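Local coordinates for Cas13d (uncultured Ruminococcus sp, PDB 6IV9), which binds CRISPR RNA and probably uses its two HEPN domains for maturation of that guide and cleavage of target RNA, at residues V65-M70 against E140-R145; K69-S74 against E84-N89; D147-K152 against N794-K799. The protein carries 2 engineered substitutions. All coordinates share one frame; numbering follows the deposited sequence.

Contact 1: residues V65-M70 against E140-R145. With MG (magnesium ion), chain C; nucleotides of chain B.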
loop_
_atom_site.group_PDB
_atom_site.type_symbol
_atom_site.label_atom_id
_atom_site.label_comp_id
_atom_site.label_asym_id
_atom_site.label_seq_id
_atom_site.Cartn_x
_atom_site.Cartn_y
_atom_site.Cartn_z
ATOM N N VAL A 65 -16.259 8.652 25.424
ATOM C CA VAL A 65 -16.397 9.528 26.610
ATOM C C VAL A 65 -16.877 10.913 26.203
ATOM O O VAL A 65 -16.374 11.473 25.255
ATOM C CB VAL A 65 -15.102 9.624 27.436
ATOM C CG1 VAL A 65 -15.304 10.451 28.683
ATOM C CG2 VAL A 65 -14.511 8.275 27.788
ATOM N N SER A 66 -17.883 11.374 26.920
ATOM C CA SER A 66 -18.385 12.761 26.835
ATOM C C SER A 66 -18.162 13.405 28.212
ATOM O O SER A 66 -17.666 12.737 29.133
ATOM C CB SER A 66 -19.810 12.826 26.437
ATOM O OG SER A 66 -20.615 12.663 27.578
ATOM N N GLU A 67 -18.500 14.670 28.352
ATOM C CA GLU A 67 -18.240 15.269 29.675
ATOM C C GLU A 67 -19.077 14.538 30.728
ATOM O O GLU A 67 -18.533 14.187 31.741
ATOM C CB GLU A 67 -18.473 16.778 29.629
ATOM C CG GLU A 67 -18.106 17.486 30.911
ATOM C CD GLU A 67 -16.620 17.485 31.217
ATOM O OE1 GLU A 67 -15.895 16.727 30.560
ATOM O OE2 GLU A 67 -16.198 18.222 32.119
ATOM N N ASN A 68 -20.340 14.260 30.466
ATOM C CA ASN A 68 -21.148 13.692 31.570
ATOM C C ASN A 68 -21.392 12.186 31.440
ATOM O O ASN A 68 -21.738 11.586 32.432
ATOM C CB ASN A 68 -22.429 14.508 31.751
ATOM C CG ASN A 68 -22.143 15.956 32.092
ATOM O OD1 ASN A 68 -22.435 16.851 31.316
ATOM N ND2 ASN A 68 -21.546 16.195 33.242
ATOM N N LYS A 69 -21.138 11.596 30.280
ATOM C CA LYS A 69 -21.500 10.178 30.081
ATOM C C LYS A 69 -20.412 9.389 29.365
ATOM O O LYS A 69 -19.549 9.996 28.784
ATOM C CB LYS A 69 -22.682 10.119 29.127
ATOM C CG LYS A 69 -23.908 10.887 29.562
ATOM C CD LYS A 69 -24.408 10.451 30.892
ATOM C CE LYS A 69 -25.687 11.154 31.279
ATOM N NZ LYS A 69 -26.241 10.623 32.545
ATOM N N MET A 70 -20.498 8.069 29.468
ATOM C CA MET A 70 -19.629 7.124 28.736
ATOM C C MET A 70 -20.569 6.211 27.966
ATOM O O MET A 70 -21.634 5.906 28.486
ATOM C CB MET A 70 -18.784 6.249 29.661
ATOM C CG MET A 70 -17.675 6.971 30.330
ATOM S SD MET A 70 -16.653 5.867 31.275
ATOM C CE MET A 70 -17.728 5.435 32.632
ATOM N N GLU A 140 -5.266 15.234 35.686
ATOM C CA GLU A 140 -6.107 15.731 34.578
ATOM C C GLU A 140 -7.502 16.014 35.125
ATOM O O GLU A 140 -8.118 15.115 35.628
ATOM C CB GLU A 140 -6.159 14.729 33.431
ATOM C CG GLU A 140 -4.843 14.587 32.718
ATOM C CD GLU A 140 -4.905 13.818 31.416
ATOM O OE1 GLU A 140 -3.921 13.175 31.087
ATOM O OE2 GLU A 140 -5.929 13.875 30.746
ATOM N N SER A 141 -7.943 17.259 35.044
ATOM C CA SER A 141 -9.277 17.630 35.562
ATOM C C SER A 141 -10.418 17.023 34.741
ATOM O O SER A 141 -11.390 16.617 35.324
ATOM C CB SER A 141 -9.404 19.111 35.676
ATOM O OG SER A 141 -8.266 19.647 36.303
ATOM N N SER A 142 -10.299 17.025 33.425
ATOM C CA SER A 142 -11.410 16.553 32.571
ATOM C C SER A 142 -11.549 15.038 32.527
ATOM O O SER A 142 -10.568 14.360 32.411
ATOM C CB SER A 142 -11.264 17.070 31.177
ATOM O OG SER A 142 -12.323 16.615 30.370
ATOM N N PRO A 143 -12.783 14.511 32.457
ATOM C CA PRO A 143 -13.016 13.100 32.238
ATOM C C PRO A 143 -12.521 12.763 30.826
ATOM O O PRO A 143 -12.158 11.666 30.586
ATOM C CB PRO A 143 -14.535 12.925 32.208
ATOM C CG PRO A 143 -15.092 14.201 32.750
ATOM C CD PRO A 143 -14.023 15.248 32.567
ATOM N N VAL A 144 -12.546 13.753 29.939
ATOM C CA VAL A 144 -12.210 13.534 28.507
ATOM C C VAL A 144 -10.707 13.631 28.271
ATOM O O VAL A 144 -10.145 14.673 28.437
ATOM C CB VAL A 144 -12.987 14.488 27.586
ATOM C CG1 VAL A 144 -12.605 14.302 26.137
ATOM C CG2 VAL A 144 -14.482 14.348 27.756
ATOM N N ARG A 145 -10.136 12.542 27.785
ATOM C CA ARG A 145 -8.704 12.435 27.443
ATOM C C ARG A 145 -8.378 13.413 26.309
ATOM O O ARG A 145 -9.212 13.629 25.479
ATOM C CB ARG A 145 -8.490 11.004 26.949
ATOM C CG ARG A 145 -7.068 10.603 26.618
ATOM C CD ARG A 145 -7.028 9.121 26.332
ATOM N NE ARG A 145 -6.083 8.812 25.290
ATOM C CZ ARG A 145 -5.879 7.610 24.788
ATOM N NH1 ARG A 145 -6.470 6.549 25.307
ATOM N NH2 ARG A 145 -5.069 7.467 23.771
HETATM MG MG MG C . -8.516 13.116 36.573
ATOM P P C B 24 -5.743 6.033 17.984
ATOM O OP1 C B 24 -5.175 6.580 16.746
ATOM O OP2 C B 24 -5.035 5.194 18.910
ATOM O "O5'" C B 24 -6.179 7.293 18.868
ATOM C "C5'" C B 24 -6.413 8.562 18.252
ATOM C "C4'" C B 24 -6.849 9.577 19.278
ATOM O "O4'" C B 24 -8.183 9.266 19.757
ATOM C "C3'" C B 24 -6.013 9.609 20.519
ATOM O "O3'" C B 24 -4.873 10.378 20.269
ATOM C "C2'" C B 24 -6.966 10.274 21.510
ATOM O "O2'" C B 24 -7.015 11.677 21.328
ATOM C "C1'" C B 24 -8.269 9.593 21.141
ATOM N N1 C B 24 -8.592 8.358 21.906
ATOM C C2 C B 24 -9.315 8.485 23.106
ATOM O O2 C B 24 -9.617 9.623 23.503
ATOM N N3 C B 24 -9.627 7.371 23.811
ATOM C C4 C B 24 -9.314 6.160 23.321
ATOM N N4 C B 24 -9.702 5.079 24.003
ATOM C C5 C B 24 -8.604 6.005 22.093
ATOM C C6 C B 24 -8.255 7.121 21.432
ATOM P P U B 25 -3.526 10.035 20.997
ATOM O OP1 U B 25 -3.766 9.662 22.420
ATOM O OP2 U B 25 -2.545 11.049 20.633
ATOM O "O5'" U B 25 -3.104 8.642 20.403
ATOM C "C5'" U B 25 -2.420 8.599 19.137
ATOM C "C4'" U B 25 -0.933 8.406 19.346
ATOM O "O4'" U B 25 -0.785 7.309 20.253
ATOM C "C3'" U B 25 -0.190 7.903 18.101
ATOM O "O3'" U B 25 0.281 8.938 17.294
ATOM C "C2'" U B 25 0.991 7.143 18.667
ATOM O "O2'" U B 25 2.080 8.024 18.849
ATOM C "C1'" U B 25 0.505 6.749 20.069
ATOM N N1 U B 25 0.408 5.307 20.259
ATOM C C2 U B 25 1.606 4.648 20.424
ATOM O O2 U B 25 2.671 5.200 20.291
ATOM N N3 U B 25 1.497 3.320 20.688
ATOM C C4 U B 25 0.340 2.598 20.859
ATOM O O4 U B 25 0.412 1.402 21.118
ATOM C C5 U B 25 -0.858 3.342 20.653
ATOM C C6 U B 25 -0.782 4.639 20.346
ATOM P P G B 22 -8.467 -2.090 25.582
ATOM O OP1 G B 22 -9.920 -1.950 25.609
ATOM O OP2 G B 22 -7.776 -3.177 24.829
ATOM O "O5'" G B 22 -7.696 -0.751 25.153
ATOM C "C5'" G B 22 -8.259 0.506 25.564
ATOM C "C4'" G B 22 -7.449 1.682 25.094
ATOM O "O4'" G B 22 -6.130 1.643 25.691
ATOM C "C3'" G B 22 -7.163 1.698 23.604
ATOM O "O3'" G B 22 -8.266 2.370 22.984
ATOM C "C2'" G B 22 -5.940 2.590 23.516
ATOM O "O2'" G B 22 -6.306 3.959 23.539
ATOM C "C1'" G B 22 -5.202 2.248 24.827
ATOM N N9 G B 22 -4.038 1.367 24.734
ATOM C C8 G B 22 -4.019 -0.005 24.767
ATOM N N7 G B 22 -2.817 -0.499 24.666
ATOM C C5 G B 22 -1.993 0.613 24.604
ATOM C C6 G B 22 -0.592 0.699 24.438
ATOM O O6 G B 22 0.240 -0.214 24.472
ATOM N N1 G B 22 -0.169 2.019 24.305
ATOM C C2 G B 22 -0.995 3.118 24.349
ATOM N N2 G B 22 -0.410 4.307 24.220
ATOM N N3 G B 22 -2.312 3.046 24.436
ATOM C C4 G B 22 -2.737 1.769 24.581
HETATM O O HOH W 1 -10.643 14.175 37.140
HETATM O O HOH W 2 -9.351 12.459 34.382
HETATM O O HOH W 3 -9.245 11.174 37.579
HETATM O O HOH W 4 -7.418 14.327 38.379
#
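Where the carboxylate of Glu67 meets the Pro143 ring, its OE1 lies 3.1 Å from Pro143 CD, the two side chains crossing at about a right angle. The other flat group, Arg145's guanidinium, turns from the protein to the RNA. One face has the base of C24 of chain B over it, with N3 3.5 Å above the plane and offset toward the rim. Two oxygens lie at its edge, in plane: Arg145 NH2 donates to U25 OP1 of chain B (2.9 Å, straight at 172°), and NH1 donates to G22 O2' of chain B (3.1 Å). CG anti to the backbone N (chi1 -176°) starts the chain outward, and a bend at chi3 turns the guanidinium against the C24 base. No hydrogen bond joins the two segments; besides the carboxylate on the proline ring, the Val65 and Val144 side chains slide past each other in opposite directions, CG1 of Val65 4.1 Å from CG2 of Val144. Ser66 OG accepts from Lys69 N in an ST motif, Ser142 OG from Val144 N in an ST turn. Glu140 O binds magnesium at 2.2 Å; with Arg137 O and four waters it completes a six-ligand site beside an RNA-binding loop.

Contact 2: residues K69-S74 against E84-N89; sequences KMYITS and EYEVDN
Lys69 sets CG beside its backbone N (chi1 -57°) and bends again at chi2, which carries the extended remainder of the chain across to Asp88. There Lys69 NZ forms a salt bridge with Asp88 OD2 at 2.7 Å, meeting the lone pair that points away from the other carboxylate oxygen. Glu86 OE2 lies nearby but beyond salt-bridge range, so it would probably add a weaker attraction to the same ammonium. An alanine in place of Lys69 would take away this positive charge, and Asp88 OD2 is likely to be left without its mate while Glu86 loses a nearby counter-charge. Next along this face, Glu86 runs side by side with Tyr71, its CG 3.6 Å from Tyr71 CE2 and its carboxylate turned 58° from the ring. On the opposite face Met70, Ile72 and Val87 pack as an apolar group: Met70 CE reaches Val87 CG1 at 3.8 Å, and Ile72 and Val87 also pack on strand 105-110 of the second sheet. Met70 and Val87 exchange two backbone bonds, Met70 N to Val87 O at 2.9 Å and Val87 N to Met70 O at 2.8 Å, which identifies them as a hydrogen-bonded pair. Farther on, Ser74 OG donates to Glu84 OE2 (2.7 Å), again at the anti lone pair. That carboxylate is also held by Ser98, Ser103 and the backbone N of Asn104. Ile72 O serves two donors, Glu84 N at 2.8 Å and, weakly, Tyr85 N at 3.3 Å, while Ile72 N donates to Tyr85 O. Two residues facing one define a classic beta bulge, here within an antiparallel beta hairpin whose strands, 161° apart in direction, form the middle of a four-stranded sheet.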
loop_
_atom_site.group_PDB
_atom_site.type_symbol
_atom_site.label_atom_id
_atom_site.label_comp_id
_atom_site.label_asym_id
_atom_site.label_seq_id
_atom_site.Cartn_x
_atom_site.Cartn_y
_atom_site.Cartn_z
ATOM N N LYS A 69 -21.138 11.596 30.280
ATOM C CA LYS A 69 -21.500 10.178 30.081
ATOM C C LYS A 69 -20.412 9.389 29.365
ATOM O O LYS A 69 -19.549 9.996 28.784
ATOM C CB LYS A 69 -22.682 10.119 29.127
ATOM C CG LYS A 69 -23.908 10.887 29.562
ATOM C CD LYS A 69 -24.408 10.451 30.892
ATOM C CE LYS A 69 -25.687 11.154 31.279
ATOM N NZ LYS A 69 -26.241 10.623 32.545
ATOM N N MET A 70 -20.498 8.069 29.468
ATOM C CA MET A 70 -19.629 7.124 28.736
ATOM C C MET A 70 -20.569 6.211 27.966
ATOM O O MET A 70 -21.634 5.906 28.486
ATOM C CB MET A 70 -18.784 6.249 29.661
ATOM C CG MET A 70 -17.675 6.971 30.330
ATOM S SD MET A 70 -16.653 5.867 31.275
ATOM C CE MET A 70 -17.728 5.435 32.632
ATOM N N TYR A 71 -20.192 5.858 26.749
ATOM C CA TYR A 71 -20.995 4.927 25.937
ATOM C C TYR A 71 -20.104 3.735 25.634
ATOM O O TYR A 71 -19.069 3.926 25.057
ATOM C CB TYR A 71 -21.504 5.609 24.672
ATOM C CG TYR A 71 -22.289 6.854 24.965
ATOM C CD1 TYR A 71 -21.663 8.072 25.100
ATOM C CD2 TYR A 71 -23.649 6.796 25.152
ATOM C CE1 TYR A 71 -22.378 9.213 25.389
ATOM C CE2 TYR A 71 -24.383 7.926 25.443
ATOM C CZ TYR A 71 -23.743 9.137 25.567
ATOM O OH TYR A 71 -24.466 10.245 25.861
ATOM N N ILE A 72 -20.562 2.559 26.007
ATOM C CA ILE A 72 -19.807 1.302 25.810
ATOM C C ILE A 72 -20.363 0.594 24.580
ATOM O O ILE A 72 -21.553 0.421 24.499
ATOM C CB ILE A 72 -19.941 0.445 27.074
ATOM C CG1 ILE A 72 -19.326 1.168 28.270
ATOM C CG2 ILE A 72 -19.353 -0.927 26.860
ATOM C CD1 ILE A 72 -19.267 0.362 29.517
ATOM N N THR A 73 -19.492 0.208 23.660
ATOM C CA THR A 73 -19.957 -0.506 22.458
ATOM C C THR A 73 -19.311 -1.888 22.410
ATOM O O THR A 73 -18.283 -2.086 23.010
ATOM C CB THR A 73 -19.632 0.243 21.161
ATOM O OG1 THR A 73 -18.222 0.256 20.994
ATOM C CG2 THR A 73 -20.190 1.645 21.106
ATOM N N SER A 74 -19.969 -2.803 21.730
ATOM C CA SER A 74 -19.458 -4.174 21.526
ATOM C C SER A 74 -19.305 -4.408 20.025
ATOM O O SER A 74 -19.759 -3.607 19.243
ATOM C CB SER A 74 -20.313 -5.223 22.176
ATOM O OG SER A 74 -21.546 -5.365 21.521
ATOM N N GLU A 84 -24.057 -0.616 23.698
ATOM C CA GLU A 84 -24.514 -1.529 24.758
ATOM C C GLU A 84 -25.018 -0.751 25.966
ATOM O O GLU A 84 -26.105 -1.035 26.430
ATOM C CB GLU A 84 -23.351 -2.412 25.197
ATOM C CG GLU A 84 -22.931 -3.433 24.159
ATOM C CD GLU A 84 -23.712 -4.733 24.178
ATOM O OE1 GLU A 84 -24.674 -4.813 24.907
ATOM O OE2 GLU A 84 -23.341 -5.639 23.465
ATOM N N TYR A 85 -24.208 0.158 26.483
ATOM C CA TYR A 85 -24.632 0.858 27.709
ATOM C C TYR A 85 -24.250 2.326 27.699
ATOM O O TYR A 85 -23.288 2.699 27.088
ATOM C CB TYR A 85 -23.924 0.260 28.922
ATOM C CG TYR A 85 -24.251 -1.180 29.180
ATOM C CD1 TYR A 85 -23.519 -2.179 28.584
ATOM C CD2 TYR A 85 -25.292 -1.541 30.006
ATOM C CE1 TYR A 85 -23.805 -3.508 28.798
ATOM C CE2 TYR A 85 -25.591 -2.866 30.238
ATOM C CZ TYR A 85 -24.852 -3.852 29.620
ATOM O OH TYR A 85 -25.127 -5.163 29.826
ATOM N N GLU A 86 -25.043 3.104 28.414
ATOM C CA GLU A 86 -24.722 4.514 28.683
ATOM C C GLU A 86 -24.461 4.575 30.185
ATOM O O GLU A 86 -25.266 4.052 30.915
ATOM C CB GLU A 86 -25.879 5.415 28.288
ATOM C CG GLU A 86 -25.646 6.847 28.675
ATOM C CD GLU A 86 -26.862 7.687 28.385
ATOM O OE1 GLU A 86 -27.506 7.443 27.373
ATOM O OE2 GLU A 86 -27.159 8.550 29.179
ATOM N N VAL A 87 -23.343 5.150 30.595
ATOM C CA VAL A 87 -22.970 5.221 32.031
ATOM C C VAL A 87 -22.818 6.684 32.432
ATOM O O VAL A 87 -22.270 7.438 31.661
ATOM C CB VAL A 87 -21.674 4.441 32.313
ATOM C CG1 VAL A 87 -21.241 4.538 33.758
ATOM C CG2 VAL A 87 -21.766 3.002 31.871
ATOM N N ASP A 88 -23.330 7.043 33.601
ATOM C CA ASP A 88 -23.205 8.433 34.087
ATOM C C ASP A 88 -21.871 8.553 34.816
ATOM O O ASP A 88 -21.631 7.759 35.686
ATOM C CB ASP A 88 -24.355 8.838 35.007
ATOM C CG ASP A 88 -24.220 10.271 35.461
ATOM O OD1 ASP A 88 -23.480 10.518 36.403
ATOM O OD2 ASP A 88 -24.812 11.116 34.825
ATOM N N ASN A 89 -21.051 9.520 34.433
ATOM C CA ASN A 89 -19.713 9.697 35.042
ATOM C C ASN A 89 -19.805 10.058 36.524
ATOM O O ASN A 89 -18.878 9.737 37.224
ATOM C CB ASN A 89 -18.874 10.730 34.293
ATOM C CG ASN A 89 -18.514 10.269 32.903
ATOM O OD1 ASN A 89 -18.494 9.084 32.648
ATOM N ND2 ASN A 89 -18.253 11.201 32.011
#

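Contact 3: residues D147-K152 against N794-K799; sequences DMLGLK and NLFLKK. With nucleotides of chain B.
Met148 is folded over the ring of Phe796, and its conformation explains how a single side chain touches that ring twice. CB sits over one face, 3.6 Å from the ring centroid and 24° off the normal, in a CH-pi contact. The chain then turns at chi2 (-60°) and once more at chi3, returning the methyl so that Met148 CE lies 3.6 Å from Phe796 CD1. The sulfur stands farther off and oblique, a Met-aromatic contact made alongside these closer carbon contacts. CE also touches Leu795 CB and the sugar of U4 of chain B. Leu149 approaches the same ring differently, with CD1 in plane at the edge, 3.7 Å from Phe796 CE2. Its chi1 of -104° lies away from the usual staggered positions, which suggests some strain in this rotamer. On the backbone, Leu795 N, at the start of helix 795-799, donates to Met148 O at 2.8 Å. Asn794 caps that helix through OD1, which accepts from Leu797 N at 2.9 Å, while its ND2 is held by Tyr899 O and the Tyr759 hydroxyl. Asp147 holds the turn before helix 152-160: its OD1 receives Lys152 N from above the carboxylate plane; Gly150, with positive phi, forms part of the intervening turn. Both segments also grip the RNA: Met148 N donates to U25 OP2 of chain B (2.9 Å), and Lys799 NZ, at the end of an extended chain, to G5 OP1 of chain B (3.0 Å). Both bonds to RNA end on phosphate oxygens, consistent with recognition of the RNA backbone rather than of base identity, with apolar packing around Phe796 joining two segments distant in sequence.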
loop_
_atom_site.group_PDB
_atom_site.type_symbol
_atom_site.label_atom_id
_atom_site.label_comp_id
_atom_site.label_asym_id
_atom_site.label_seq_id
_atom_site.Cartn_x
_atom_site.Cartn_y
_atom_site.Cartn_z
ATOM N N ASP A 147 -5.453 14.593 23.159
ATOM C CA ASP A 147 -4.484 13.865 22.304
ATOM C C ASP A 147 -3.059 14.156 22.795
ATOM O O ASP A 147 -2.859 15.166 23.416
ATOM C CB ASP A 147 -4.715 14.123 20.821
ATOM C CG ASP A 147 -4.434 15.557 20.436
ATOM O OD1 ASP A 147 -4.659 16.426 21.273
ATOM O OD2 ASP A 147 -3.998 15.777 19.309
ATOM N N MET A 148 -2.110 13.286 22.474
ATOM C CA MET A 148 -0.711 13.449 22.943
ATOM C C MET A 148 -0.090 14.745 22.398
ATOM O O MET A 148 0.729 15.285 23.060
ATOM C CB MET A 148 0.155 12.235 22.590
ATOM C CG MET A 148 -0.219 10.982 23.343
ATOM S SD MET A 148 -0.102 11.097 25.135
ATOM C CE MET A 148 1.666 11.196 25.334
ATOM N N LEU A 149 -0.418 15.135 21.175
ATOM C CA LEU A 149 0.138 16.364 20.553
ATOM C C LEU A 149 -0.495 17.626 21.143
ATOM O O LEU A 149 0.088 18.662 21.022
ATOM C CB LEU A 149 -0.152 16.309 19.059
ATOM C CG LEU A 149 0.989 15.963 18.114
ATOM C CD1 LEU A 149 2.183 15.342 18.792
ATOM C CD2 LEU A 149 0.490 15.135 16.959
ATOM N N GLY A 150 -1.680 17.509 21.721
ATOM C CA GLY A 150 -2.390 18.684 22.236
ATOM C C GLY A 150 -3.082 19.459 21.130
ATOM O O GLY A 150 -3.372 20.607 21.338
ATOM N N LEU A 151 -3.347 18.826 19.997
ATOM C CA LEU A 151 -3.988 19.520 18.851
ATOM C C LEU A 151 -5.468 19.159 18.711
ATOM O O LEU A 151 -6.055 19.556 17.744
ATOM C CB LEU A 151 -3.218 19.152 17.590
ATOM C CG LEU A 151 -1.784 19.644 17.577
ATOM C CD1 LEU A 151 -1.041 19.079 16.394
ATOM C CD2 LEU A 151 -1.747 21.156 17.574
ATOM N N LYS A 152 -6.038 18.493 19.697
ATOM C CA LYS A 152 -7.446 18.048 19.584
ATOM C C LYS A 152 -8.367 19.243 19.343
ATOM O O LYS A 152 -9.193 19.146 18.485
ATOM C CB LYS A 152 -7.849 17.365 20.892
ATOM C CG LYS A 152 -9.295 16.939 21.028
ATOM C CD LYS A 152 -9.509 16.163 22.295
ATOM C CE LYS A 152 -10.921 15.685 22.525
ATOM N NZ LYS A 152 -11.866 16.799 22.735
ATOM N N ASN A 794 2.078 19.801 24.034
ATOM C CA ASN A 794 2.657 18.493 23.655
ATOM C C ASN A 794 2.957 17.662 24.903
ATOM O O ASN A 794 3.831 18.021 25.644
ATOM C CB ASN A 794 3.914 18.721 22.823
ATOM C CG ASN A 794 4.486 17.445 22.272
ATOM O OD1 ASN A 794 4.930 16.602 23.019
ATOM N ND2 ASN A 794 4.470 17.311 20.969
ATOM N N LEU A 795 2.179 16.611 25.122
ATOM C CA LEU A 795 2.341 15.685 26.269
ATOM C C LEU A 795 3.565 14.784 26.121
ATOM O O LEU A 795 4.076 14.375 27.128
ATOM C CB LEU A 795 1.073 14.860 26.483
ATOM C CG LEU A 795 -0.225 15.651 26.562
ATOM C CD1 LEU A 795 -1.368 14.771 27.014
ATOM C CD2 LEU A 795 -0.078 16.856 27.460
ATOM N N PHE A 796 3.949 14.433 24.900
ATOM C CA PHE A 796 5.088 13.496 24.786
ATOM C C PHE A 796 6.322 14.122 25.432
ATOM O O PHE A 796 6.966 13.474 26.216
ATOM C CB PHE A 796 5.450 13.263 23.320
ATOM C CG PHE A 796 4.474 12.451 22.508
ATOM C CD1 PHE A 796 4.192 11.140 22.835
ATOM C CD2 PHE A 796 3.881 12.986 21.388
ATOM C CE1 PHE A 796 3.313 10.394 22.076
ATOM C CE2 PHE A 796 3.002 12.239 20.631
ATOM C CZ PHE A 796 2.724 10.946 20.979
ATOM N N LEU A 797 6.637 15.350 25.055
ATOM C CA LEU A 797 7.805 16.075 25.601
ATOM C C LEU A 797 7.616 16.465 27.072
ATOM O O LEU A 797 8.573 16.393 27.804
ATOM C CB LEU A 797 8.068 17.293 24.719
ATOM C CG LEU A 797 8.465 16.951 23.290
ATOM C CD1 LEU A 797 8.607 18.199 22.456
ATOM C CD2 LEU A 797 9.744 16.143 23.267
ATOM N N LYS A 798 6.432 16.925 27.456
ATOM C CA LYS A 798 6.238 17.366 28.855
ATOM C C LYS A 798 6.375 16.205 29.837
ATOM O O LYS A 798 7.039 16.368 30.830
ATOM C CB LYS A 798 4.870 18.028 29.016
ATOM C CG LYS A 798 4.657 18.760 30.331
ATOM C CD LYS A 798 5.724 19.793 30.611
ATOM C CE LYS A 798 5.503 20.582 31.882
ATOM N NZ LYS A 798 6.508 21.651 32.044
ATOM N N LYS A 799 5.726 15.088 29.549
ATOM C CA LYS A 799 5.697 13.906 30.442
ATOM C C LYS A 799 7.046 13.205 30.559
ATOM O O LYS A 799 7.267 12.591 31.569
ATOM C CB LYS A 799 4.602 12.927 30.034
ATOM C CG LYS A 799 3.207 13.505 30.110
ATOM C CD LYS A 799 2.147 12.470 30.009
ATOM C CE LYS A 799 0.879 12.928 30.679
ATOM N NZ LYS A 799 -0.170 11.898 30.621
ATOM P P U B 25 -3.526 10.035 20.997
ATOM O OP1 U B 25 -3.766 9.662 22.420
ATOM O OP2 U B 25 -2.545 11.049 20.633
ATOM O "O5'" U B 25 -3.104 8.642 20.403
ATOM C "C5'" U B 25 -2.420 8.599 19.137
ATOM C "C4'" U B 25 -0.933 8.406 19.346
ATOM O "O4'" U B 25 -0.785 7.309 20.253
ATOM C "C3'" U B 25 -0.190 7.903 18.101
ATOM O "O3'" U B 25 0.281 8.938 17.294
ATOM C "C2'" U B 25 0.991 7.143 18.667
ATOM O "O2'" U B 25 2.080 8.024 18.849
ATOM C "C1'" U B 25 0.505 6.749 20.069
ATOM N N1 U B 25 0.408 5.307 20.259
ATOM C C2 U B 25 1.606 4.648 20.424
ATOM O O2 U B 25 2.671 5.200 20.291
ATOM N N3 U B 25 1.497 3.320 20.688
ATOM C C4 U B 25 0.340 2.598 20.859
ATOM O O4 U B 25 0.412 1.402 21.118
ATOM C C5 U B 25 -0.858 3.342 20.653
ATOM C C6 U B 25 -0.782 4.639 20.346
ATOM P P U B 4 6.041 7.672 27.877
ATOM O OP1 U B 4 6.559 9.003 28.312
ATOM O OP2 U B 4 6.509 6.440 28.464
ATOM O "O5'" U B 4 4.469 7.651 27.976
ATOM C "C5'" U B 4 3.684 8.799 27.544
ATOM C "C4'" U B 4 2.219 8.475 27.577
ATOM O "O4'" U B 4 1.881 7.431 26.592
ATOM C "C3'" U B 4 1.676 7.901 28.891
ATOM O "O3'" U B 4 1.408 8.907 29.865
ATOM C "C2'" U B 4 0.385 7.256 28.418
ATOM O "O2'" U B 4 -0.609 8.213 28.097
ATOM C "C1'" U B 4 0.851 6.604 27.115
ATOM N N1 U B 4 1.389 5.253 27.357
ATOM C C2 U B 4 0.478 4.223 27.471
ATOM O O2 U B 4 -0.738 4.394 27.419
ATOM N N3 U B 4 1.032 2.980 27.646
ATOM C C4 U B 4 2.357 2.670 27.790
ATOM O O4 U B 4 2.688 1.495 27.957
ATOM C C5 U B 4 3.240 3.787 27.668
ATOM C C6 U B 4 2.736 5.013 27.473
ATOM P P G B 5 1.451 8.503 31.465
ATOM O OP1 G B 5 1.381 9.785 32.149
ATOM O OP2 G B 5 2.516 7.573 31.722
ATOM O "O5'" G B 5 0.103 7.696 31.606
ATOM C "C5'" G B 5 -1.136 8.416 31.468
ATOM C "C4'" G B 5 -2.330 7.528 31.519
ATOM O "O4'" G B 5 -2.301 6.505 30.487
ATOM C "C3'" G B 5 -2.505 6.719 32.792
ATOM O "O3'" G B 5 -2.957 7.538 33.847
ATOM C "C2'" G B 5 -3.544 5.721 32.325
ATOM O "O2'" G B 5 -4.848 6.271 32.200
ATOM C "C1'" G B 5 -2.944 5.338 30.975
ATOM N N9 G B 5 -1.975 4.244 31.046
ATOM C C8 G B 5 -0.616 4.281 30.897
ATOM N N7 G B 5 -0.070 3.093 30.912
ATOM C C5 G B 5 -1.125 2.231 31.161
ATOM C C6 G B 5 -1.134 0.825 31.344
ATOM O O6 G B 5 -0.189 0.037 31.270
ATOM N N1 G B 5 -2.417 0.352 31.587
ATOM C C2 G B 5 -3.540 1.131 31.672
ATOM N N2 G B 5 -4.692 0.490 31.904
ATOM N N3 G B 5 -3.547 2.438 31.472
ATOM C C4 G B 5 -2.305 2.920 31.260
#

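Contacts 1 and 2 adjoin, with centres 12 Å apart, and share Lys69 and Met70 on strand 69-75. Asn89 joins them: its backbone N lies 3.0 Å from Asn68 O, a probable hydrogen bond. Contact 3 follows contact 1 along the chain. Their centres are 17 Å apart, and the loop after strand 129-132 that supplies residues 140-145 continues into 147-152 before helix 152-160. Contacts 2 and 3 do not touch: their centres are 26 Å apart and their nearest atoms about 12 Å. The series thus runs from the N-terminal sheet, through a loop beside magnesium and RNA, to helix 795-799, more than 640 residues later. U25 of chain B is bound in both contact 1 and contact 3, consistent with RNA bridging distant parts of the chain.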